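PDB 1CID: T CELL surface glycoprotein CD4 from Rattus norvegicus, which probably acts as the helper T-cell coreceptor for MHC class II molecules, its third and fourth extracellular domains forming the membrane-proximal half of the ectodomain. Local coordinates for residues A[13-18]-A[72-77]; A[7-12]-A[78-83]; A[2-7]-A[103-108]. One frame throughout, in Å; residues are numbered along the deposited sequence.

Interaction 1. Residues A[13-18]-A[72-77]; sequences AEFSFP and LTLQIP
Leu74 O takes the N-H of Phe15 at 2.9 Å, the shortest of five backbone bonds that tie residues 13-17 to residues 72-76. The CA of Glu14 adds a CA-H...O contact to the same oxygen. Ala13 and Ile76 form a second two-way pair, in which the bond from Ile76 N is weak, as is the return bond from Leu74 N to Phe15 O at 3.3 Å. Phe17 N reaches Leu72 O almost straight, with an N-H...O angle of 169°, and so carries the pairing one residue past the strand end.

Ala13, Phe15, Leu74 and Ile76 share the inner face of this antiparallel ladder. The Phe15 ring lies alongside Leu74 and meets Ile76 CG2 with its edge, CE1 being 3.9 Å from that methyl. With CG swung beside the backbone N (chi1 -52°), the Phe17 ring lies obliquely across Leu72 and Leu74, CD2 near Leu72 CG and its CE2 edge 4.0 Å from Leu74 CB. The inner side chains continue onto Val102 and Leu104 of strand 97-110.

Glu14 and Gln75 run side by side on the other face, Glu14 OE1 lying 3.1 Å from Gln75 NE2 with the carboxylate and amide planes turned 48° apart. Nearby, Ser16 OG touches the methyl CG2 of Thr73. The result is an amphipathic pair of strands, B and E of an immunoglobulin-like sandwich: the backbone supplies most of the polar hold, the aromatic and aliphatic side chains build a core in a domain without cysteine, and the charged and amide groups face outward.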
loop_
_atom_site.group_PDB
_atom_site.type_symbol
_atom_site.label_atom_id
_atom_site.label_comp_id
_atom_site.label_asym_id
_atom_site.label_seq_id
_atom_site.Cartn_x
_atom_site.Cartn_y
_atom_site.Cartn_z
ATOM N N ALA A 13 -4.343 -0.597 4.786
ATOM C CA ALA A 13 -4.192 -1.398 3.591
ATOM C C ALA A 13 -4.660 -2.766 4.050
ATOM O O ALA A 13 -4.209 -3.180 5.108
ATOM C CB ALA A 13 -2.746 -1.533 3.195
ATOM N N GLU A 14 -5.513 -3.455 3.383
ATOM C CA GLU A 14 -5.832 -4.814 3.874
ATOM C C GLU A 14 -5.690 -5.761 2.683
ATOM O O GLU A 14 -6.478 -5.544 1.717
ATOM C CB GLU A 14 -7.222 -5.205 4.337
ATOM C CG GLU A 14 -7.895 -3.992 5.035
ATOM C CD GLU A 14 -8.981 -4.603 5.925
ATOM O OE1 GLU A 14 -8.596 -5.231 6.930
ATOM O OE2 GLU A 14 -10.096 -4.340 5.386
ATOM N N PHE A 15 -4.806 -6.723 2.781
ATOM C CA PHE A 15 -4.652 -7.701 1.659
ATOM C C PHE A 15 -5.528 -8.908 1.941
ATOM O O PHE A 15 -5.767 -9.079 3.139
ATOM C CB PHE A 15 -3.179 -7.973 1.463
ATOM C CG PHE A 15 -2.271 -6.808 1.244
ATOM C CD1 PHE A 15 -1.723 -6.112 2.290
ATOM C CD2 PHE A 15 -1.989 -6.376 -0.049
ATOM C CE1 PHE A 15 -0.877 -5.023 2.145
ATOM C CE2 PHE A 15 -1.150 -5.294 -0.307
ATOM C CZ PHE A 15 -0.603 -4.633 0.840
ATOM N N SER A 16 -6.068 -9.672 1.033
ATOM C CA SER A 16 -6.903 -10.849 1.454
ATOM C C SER A 16 -6.347 -12.008 0.659
ATOM O O SER A 16 -6.131 -11.799 -0.574
ATOM C CB SER A 16 -8.352 -10.508 1.350
ATOM O OG SER A 16 -9.186 -11.532 1.830
ATOM N N PHE A 17 -6.046 -13.163 1.224
ATOM C CA PHE A 17 -5.410 -14.301 0.449
ATOM C C PHE A 17 -6.372 -15.452 0.622
ATOM O O PHE A 17 -6.547 -16.010 1.714
ATOM C CB PHE A 17 -4.083 -14.479 0.983
ATOM C CG PHE A 17 -3.131 -13.355 1.124
ATOM C CD1 PHE A 17 -2.379 -12.956 0.025
ATOM C CD2 PHE A 17 -2.916 -12.783 2.382
ATOM C CE1 PHE A 17 -1.402 -11.961 0.155
ATOM C CE2 PHE A 17 -1.929 -11.823 2.577
ATOM C CZ PHE A 17 -1.195 -11.442 1.433
ATOM N N PRO A 18 -6.963 -15.699 -0.521
ATOM C CA PRO A 18 -8.110 -16.594 -0.477
ATOM C C PRO A 18 -8.134 -17.989 -0.992
ATOM O O PRO A 18 -9.237 -18.556 -1.192
ATOM C CB PRO A 18 -9.034 -15.668 -1.298
ATOM C CG PRO A 18 -8.140 -14.921 -2.253
ATOM C CD PRO A 18 -6.727 -14.998 -1.783
ATOM N N LEU A 72 -7.680 -15.120 6.392
ATOM C CA LEU A 72 -6.276 -14.832 6.198
ATOM C C LEU A 72 -6.311 -13.464 5.462
ATOM O O LEU A 72 -6.285 -13.399 4.213
ATOM C CB LEU A 72 -5.375 -15.834 5.421
ATOM C CG LEU A 72 -3.905 -15.413 5.435
ATOM C CD1 LEU A 72 -3.338 -15.529 6.851
ATOM C CD2 LEU A 72 -2.922 -16.285 4.706
ATOM N N THR A 73 -6.353 -12.484 6.329
ATOM C CA THR A 73 -6.253 -11.162 5.725
ATOM C C THR A 73 -5.129 -10.598 6.574
ATOM O O THR A 73 -5.096 -10.905 7.767
ATOM C CB THR A 73 -7.650 -10.531 5.732
ATOM O OG1 THR A 73 -7.689 -9.921 7.050
ATOM C CG2 THR A 73 -8.800 -11.516 5.583
ATOM N N LEU A 74 -4.239 -9.878 5.957
ATOM C CA LEU A 74 -3.119 -9.239 6.652
ATOM C C LEU A 74 -3.508 -7.785 6.515
ATOM O O LEU A 74 -3.994 -7.338 5.491
ATOM C CB LEU A 74 -1.881 -9.752 6.007
ATOM C CG LEU A 74 -0.592 -8.977 5.856
ATOM C CD1 LEU A 74 -0.756 -8.097 4.613
ATOM C CD2 LEU A 74 -0.235 -8.211 7.130
ATOM N N GLN A 75 -3.324 -6.995 7.528
ATOM C CA GLN A 75 -3.821 -5.574 7.357
ATOM C C GLN A 75 -2.746 -4.664 7.790
ATOM O O GLN A 75 -2.507 -4.963 8.962
ATOM C CB GLN A 75 -5.097 -5.865 8.119
ATOM C CG GLN A 75 -5.784 -5.229 9.247
ATOM C CD GLN A 75 -5.894 -3.726 9.001
ATOM O OE1 GLN A 75 -4.867 -3.036 8.929
ATOM N NE2 GLN A 75 -7.112 -3.220 8.834
ATOM N N ILE A 76 -2.099 -3.779 7.092
ATOM C CA ILE A 76 -1.067 -2.859 7.695
ATOM C C ILE A 76 -1.983 -1.739 8.141
ATOM O O ILE A 76 -2.797 -1.353 7.299
ATOM C CB ILE A 76 0.197 -2.652 6.861
ATOM C CG1 ILE A 76 0.479 -1.155 6.663
ATOM C CG2 ILE A 76 0.362 -3.389 5.491
ATOM C CD1 ILE A 76 1.907 -0.935 6.034
ATOM N N PRO A 77 -2.025 -1.249 9.379
ATOM C CA PRO A 77 -3.102 -0.349 9.809
ATOM C C PRO A 77 -3.228 1.155 9.838
ATOM O O PRO A 77 -4.375 1.699 10.104
ATOM C CB PRO A 77 -3.361 -1.013 11.225
ATOM C CG PRO A 77 -2.019 -1.419 11.722
ATOM C CD PRO A 77 -1.130 -1.663 10.495
#

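Interaction 2. Residues A[7-12]-A[78-83]; sequences KSEGES and QVSLQF
Gly10 N donates to Val79 O (3.2 Å) and Val79 N to Glu11 O (2.9 Å), so that Val79 is held through both its N-H and its C=O by the type II turn Ser8-Glu11. The two bonds differ in approach. Gly10 N stands well above the carbonyl plane of Val79, 47° out of it, whereas Val79 N meets the Glu11 carbonyl with a tilt of only 20°. Gly10 sits at the third position of the turn with a positive phi, a conformation that glycine adopts readily.

Val79 is the buried centre of the contact. Its CG1 methyl rests against Lys7 CB at 3.7 Å, and its CB lies against Glu11 O. Glu9 reaches along the loop: CG lies anti to the backbone N (chi1 -156°), which places it 3.6 Å from Val79 O, and the extended chain brings OE2 to 3.7 Å from Ser80 OG.

Lys7 turns the other way. Bent at chi2, its chain leaves Val79 behind and brings NZ to a long, weak salt bridge with Glu11 OE2 (3.5 Å) and a weak bond to Ser12 O. The other carboxylate oxygen, Glu11 OE1, receives Ser8 N at 3.0 Å from above the carboxylate plane, so the two ends of the turn are also linked through a side chain.

Around this surface contact, Val79 packs onto Leu104 and Val106 of strand 97-110. Leu81 reaches Glu120 and Met122 of strand 116-122, and Ser8 OG bonds to Ser173 OG of strand 168-176. The turn and the loop after strand 73-76 thus lie at the junction with the second domain.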
loop_
_atom_site.group_PDB
_atom_site.type_symbol
_atom_site.label_atom_id
_atom_site.label_comp_id
_atom_site.label_asym_id
_atom_site.label_seq_id
_atom_site.Cartn_x
_atom_site.Cartn_y
_atom_site.Cartn_z
ATOM N N LYS A 7 -3.038 3.538 -1.233
ATOM C CA LYS A 7 -3.641 4.219 -0.116
ATOM C C LYS A 7 -3.122 5.598 0.199
ATOM O O LYS A 7 -1.977 5.990 -0.091
ATOM C CB LYS A 7 -3.369 3.349 1.155
ATOM C CG LYS A 7 -3.938 1.953 0.823
ATOM C CD LYS A 7 -5.310 1.844 1.346
ATOM C CE LYS A 7 -6.224 0.847 0.716
ATOM N NZ LYS A 7 -7.567 1.312 1.243
ATOM N N SER A 8 -3.966 6.377 0.872
ATOM C CA SER A 8 -3.600 7.739 1.257
ATOM C C SER A 8 -3.170 7.456 2.728
ATOM O O SER A 8 -3.664 6.649 3.531
ATOM C CB SER A 8 -4.518 8.925 1.131
ATOM O OG SER A 8 -5.602 8.726 0.219
ATOM N N GLU A 9 -2.187 8.307 2.925
ATOM C CA GLU A 9 -1.634 8.179 4.230
ATOM C C GLU A 9 -2.662 8.273 5.291
ATOM O O GLU A 9 -3.543 9.117 5.189
ATOM C CB GLU A 9 -0.743 9.369 4.228
ATOM C CG GLU A 9 0.311 9.000 5.255
ATOM C CD GLU A 9 1.162 10.172 5.536
ATOM O OE1 GLU A 9 0.497 11.254 5.567
ATOM O OE2 GLU A 9 2.355 10.014 5.698
ATOM N N GLY A 10 -2.494 7.519 6.332
ATOM C CA GLY A 10 -3.357 7.491 7.508
ATOM C C GLY A 10 -4.416 6.443 7.204
ATOM O O GLY A 10 -5.246 6.144 8.111
ATOM N N GLU A 11 -4.469 5.837 6.036
ATOM C CA GLU A 11 -5.552 4.812 5.871
ATOM C C GLU A 11 -5.079 3.416 6.162
ATOM O O GLU A 11 -3.892 3.158 6.320
ATOM C CB GLU A 11 -5.919 5.152 4.435
ATOM C CG GLU A 11 -7.244 5.659 3.962
ATOM C CD GLU A 11 -7.569 5.424 2.492
ATOM O OE1 GLU A 11 -6.847 6.209 1.800
ATOM O OE2 GLU A 11 -8.369 4.694 1.860
ATOM N N SER A 12 -5.781 2.332 6.189
ATOM C CA SER A 12 -5.494 0.948 6.403
ATOM C C SER A 12 -5.292 0.221 5.112
ATOM O O SER A 12 -6.191 0.397 4.307
ATOM C CB SER A 12 -6.727 0.267 7.066
ATOM O OG SER A 12 -6.585 0.747 8.433
ATOM N N GLN A 78 -2.145 1.861 9.570
ATOM C CA GLN A 78 -2.311 3.361 9.621
ATOM C C GLN A 78 -1.046 3.636 8.845
ATOM O O GLN A 78 -0.035 3.857 9.436
ATOM C CB GLN A 78 -2.611 3.850 10.958
ATOM C CG GLN A 78 -2.313 4.995 11.796
ATOM C CD GLN A 78 -1.046 5.637 12.301
ATOM O OE1 GLN A 78 -0.034 5.151 12.911
ATOM N NE2 GLN A 78 -0.984 7.018 12.125
ATOM N N VAL A 79 -1.278 3.454 7.538
ATOM C CA VAL A 79 -0.307 3.627 6.468
ATOM C C VAL A 79 0.500 4.892 6.487
ATOM O O VAL A 79 0.120 5.912 7.067
ATOM C CB VAL A 79 -1.057 3.338 5.190
ATOM C CG1 VAL A 79 -0.963 4.052 3.859
ATOM C CG2 VAL A 79 -0.378 1.984 5.070
ATOM N N SER A 80 1.686 4.775 5.880
ATOM C CA SER A 80 2.582 5.996 5.862
ATOM C C SER A 80 3.540 5.824 4.700
ATOM O O SER A 80 3.745 4.705 4.289
ATOM C CB SER A 80 3.116 6.311 7.217
ATOM O OG SER A 80 4.224 7.212 7.149
ATOM N N LEU A 81 4.031 6.835 4.017
ATOM C CA LEU A 81 4.915 6.786 2.879
ATOM C C LEU A 81 6.155 5.966 3.259
ATOM O O LEU A 81 6.796 5.399 2.350
ATOM C CB LEU A 81 5.461 8.125 2.364
ATOM C CG LEU A 81 4.462 9.082 1.754
ATOM C CD1 LEU A 81 5.214 10.393 1.460
ATOM C CD2 LEU A 81 3.732 8.514 0.550
ATOM N N GLN A 82 6.372 5.983 4.549
ATOM C CA GLN A 82 7.564 5.252 5.044
ATOM C C GLN A 82 7.376 3.745 5.030
ATOM O O GLN A 82 8.482 3.164 5.047
ATOM C CB GLN A 82 8.032 5.828 6.375
ATOM C CG GLN A 82 7.124 5.701 7.558
ATOM C CD GLN A 82 7.899 6.057 8.804
ATOM O OE1 GLN A 82 7.832 7.175 9.350
ATOM N NE2 GLN A 82 8.648 5.010 9.187
ATOM N N PHE A 83 6.196 3.176 4.989
ATOM C CA PHE A 83 6.005 1.737 4.953
ATOM C C PHE A 83 5.736 1.260 3.519
ATOM O O PHE A 83 5.515 0.044 3.363
ATOM C CB PHE A 83 4.926 1.157 5.875
ATOM C CG PHE A 83 4.924 1.637 7.282
ATOM C CD1 PHE A 83 6.077 1.630 8.075
ATOM C CD2 PHE A 83 3.741 2.117 7.858
ATOM C CE1 PHE A 83 6.115 2.124 9.380
ATOM C CE2 PHE A 83 3.753 2.603 9.172
ATOM C CZ PHE A 83 4.914 2.592 9.938
#

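Interaction 3. Residues A[2-7]-A[103-108]; sequences SITAYK and NLVVMK
Tyr6 receives both methyls of Val105 obliquely along one side of its ring, CE1 lying 3.5 Å from CG1 and CD1 3.6 Å from CG2, while one ring face carries Thr4 CG2 toward the rim. Thr4 CG2 in turn touches Val105 CG1, so the three side chains form one cluster. The other flat group is the amide of Asn103. A chi1 of -34° sets it next to the residue's own N-H, and ND2 reaches Ile3 O at 3.0 Å, coming from well above that carbonyl's plane. Asn103 N binds the same oxygen at 2.9 Å, nearly in line with the carbonyl, so one residue grips Ile3 O twice. Thr4 OG1 is also close to ND2, at 3.1 Å.

Beyond this start the pairing is a parallel ladder: Val105 N to Ala5 O at 2.8 Å, Lys7 N to Val105 O, and Met107 N to Lys7 O at 3.0 Å, with a weak bond from Ala5 N to Asn103 O.

Ala5 packs on Phe15 and Leu104 on Ala13, both of strand 13-16. On the opposite face, Tyr6, Val105 and Met107 pack against strands 158-165 and 168-176 of the second domain.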
loop_
_atom_site.group_PDB
_atom_site.type_symbol
_atom_site.label_atom_id
_atom_site.label_comp_id
_atom_site.label_asym_id
_atom_site.label_seq_id
_atom_site.Cartn_x
_atom_site.Cartn_y
_atom_site.Cartn_z
ATOM N N SER A 2 0.956 -11.430 -7.724
ATOM C CA SER A 2 0.919 -10.027 -7.243
ATOM C C SER A 2 -0.477 -9.496 -6.807
ATOM O O SER A 2 -1.525 -9.964 -7.273
ATOM C CB SER A 2 1.415 -9.088 -8.331
ATOM O OG SER A 2 2.439 -8.262 -7.805
ATOM N N ILE A 3 -0.384 -8.492 -5.907
ATOM C CA ILE A 3 -1.531 -7.727 -5.323
ATOM C C ILE A 3 -1.049 -6.289 -4.949
ATOM O O ILE A 3 -0.015 -6.109 -4.280
ATOM C CB ILE A 3 -2.047 -8.431 -4.051
ATOM C CG1 ILE A 3 -2.540 -9.862 -4.328
ATOM C CG2 ILE A 3 -3.211 -7.677 -3.396
ATOM C CD1 ILE A 3 -3.429 -10.438 -3.220
ATOM N N THR A 4 -1.778 -5.216 -5.372
ATOM C CA THR A 4 -1.284 -3.853 -5.030
ATOM C C THR A 4 -2.388 -3.119 -4.287
ATOM O O THR A 4 -3.510 -3.423 -4.620
ATOM C CB THR A 4 -0.633 -2.946 -6.058
ATOM O OG1 THR A 4 0.351 -3.847 -6.658
ATOM C CG2 THR A 4 -0.044 -1.713 -5.360
ATOM N N ALA A 5 -1.927 -2.372 -3.328
ATOM C CA ALA A 5 -2.928 -1.672 -2.520
ATOM C C ALA A 5 -2.375 -0.254 -2.591
ATOM O O ALA A 5 -1.169 -0.120 -2.400
ATOM C CB ALA A 5 -3.244 -2.097 -1.155
ATOM N N TYR A 6 -3.423 0.509 -2.986
ATOM C CA TYR A 6 -3.152 1.987 -3.151
ATOM C C TYR A 6 -3.798 2.813 -2.044
ATOM O O TYR A 6 -5.044 2.698 -1.947
ATOM C CB TYR A 6 -3.644 2.343 -4.510
ATOM C CG TYR A 6 -2.954 1.663 -5.693
ATOM C CD1 TYR A 6 -1.786 2.297 -6.157
ATOM C CD2 TYR A 6 -3.435 0.522 -6.331
ATOM C CE1 TYR A 6 -1.019 1.868 -7.184
ATOM C CE2 TYR A 6 -2.717 0.035 -7.418
ATOM C CZ TYR A 6 -1.528 0.700 -7.775
ATOM O OH TYR A 6 -0.888 0.114 -8.882
ATOM N N LYS A 7 -3.038 3.538 -1.233
ATOM C CA LYS A 7 -3.641 4.219 -0.116
ATOM C C LYS A 7 -3.122 5.598 0.199
ATOM O O LYS A 7 -1.977 5.990 -0.091
ATOM C CB LYS A 7 -3.369 3.349 1.155
ATOM C CG LYS A 7 -3.938 1.953 0.823
ATOM C CD LYS A 7 -5.310 1.844 1.346
ATOM C CE LYS A 7 -6.224 0.847 0.716
ATOM N NZ LYS A 7 -7.567 1.312 1.243
ATOM N N ASN A 103 2.122 -5.624 -2.418
ATOM C CA ASN A 103 2.660 -4.250 -2.508
ATOM C C ASN A 103 1.721 -3.147 -1.958
ATOM O O ASN A 103 0.528 -3.421 -1.956
ATOM C CB ASN A 103 3.118 -3.798 -3.857
ATOM C CG ASN A 103 3.749 -4.742 -4.823
ATOM O OD1 ASN A 103 4.954 -4.826 -5.084
ATOM N ND2 ASN A 103 2.735 -5.453 -5.374
ATOM N N LEU A 104 2.484 -2.101 -1.624
ATOM C CA LEU A 104 1.762 -0.982 -1.080
ATOM C C LEU A 104 2.373 0.319 -1.584
ATOM O O LEU A 104 3.524 0.489 -1.175
ATOM C CB LEU A 104 1.870 -1.126 0.403
ATOM C CG LEU A 104 1.412 0.156 1.108
ATOM C CD1 LEU A 104 -0.102 0.051 1.233
ATOM C CD2 LEU A 104 2.072 0.187 2.464
ATOM N N VAL A 105 1.448 0.981 -2.366
ATOM C CA VAL A 105 1.900 2.327 -2.839
ATOM C C VAL A 105 1.008 3.343 -2.050
ATOM O O VAL A 105 -0.182 3.036 -2.089
ATOM C CB VAL A 105 2.045 2.687 -4.291
ATOM C CG1 VAL A 105 1.916 1.512 -5.273
ATOM C CG2 VAL A 105 1.159 3.787 -4.842
ATOM N N VAL A 106 1.608 4.361 -1.442
ATOM C CA VAL A 106 1.162 5.462 -0.628
ATOM C C VAL A 106 1.336 6.895 -1.194
ATOM O O VAL A 106 2.391 7.347 -1.580
ATOM C CB VAL A 106 1.818 5.522 0.765
ATOM C CG1 VAL A 106 1.245 6.608 1.658
ATOM C CG2 VAL A 106 1.568 4.213 1.433
ATOM N N MET A 107 0.245 7.646 -1.108
ATOM C CA MET A 107 0.098 9.024 -1.565
ATOM C C MET A 107 -0.045 9.986 -0.388
ATOM O O MET A 107 -0.803 9.636 0.537
ATOM C CB MET A 107 -1.206 9.210 -2.343
ATOM C CG MET A 107 -1.388 10.542 -3.007
ATOM S SD MET A 107 -2.652 10.682 -4.250
ATOM C CE MET A 107 -2.170 9.943 -5.756
ATOM N N LYS A 108 0.628 11.089 -0.555
ATOM C CA LYS A 108 0.538 12.157 0.479
ATOM C C LYS A 108 0.355 13.567 -0.144
ATOM O O LYS A 108 1.308 14.088 -0.782
ATOM C CB LYS A 108 1.737 12.232 1.412
ATOM C CG LYS A 108 1.562 13.263 2.626
ATOM C CD LYS A 108 2.794 13.672 3.353
ATOM C CE LYS A 108 2.745 14.690 4.448
ATOM N NZ LYS A 108 1.855 14.509 5.664
#

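In the fold
All three contacts lie in the first of the two immunoglobulin-like domains. The N-terminal strand 4-8 pairs with strand 97-110 in interaction 3; the chain then turns through interaction 2 into strand 13-16, which crosses to the other sheet for interaction 1. The partners return in reverse order, 72-77, 78-83, then 103-108, making interaction 1 innermost and interaction 3 outermost. Interactions 2 and 3 share Lys7, with centres about 9 Å apart; interaction 1 lies about 14 Å and 12 Å from them. Ser12 OG, bonded to Pro77 O, links interactions 2 and 1. Strand 97-110 also pairs with strand 116-122 of the next domain, so interactions 2 and 3 border the domain junction.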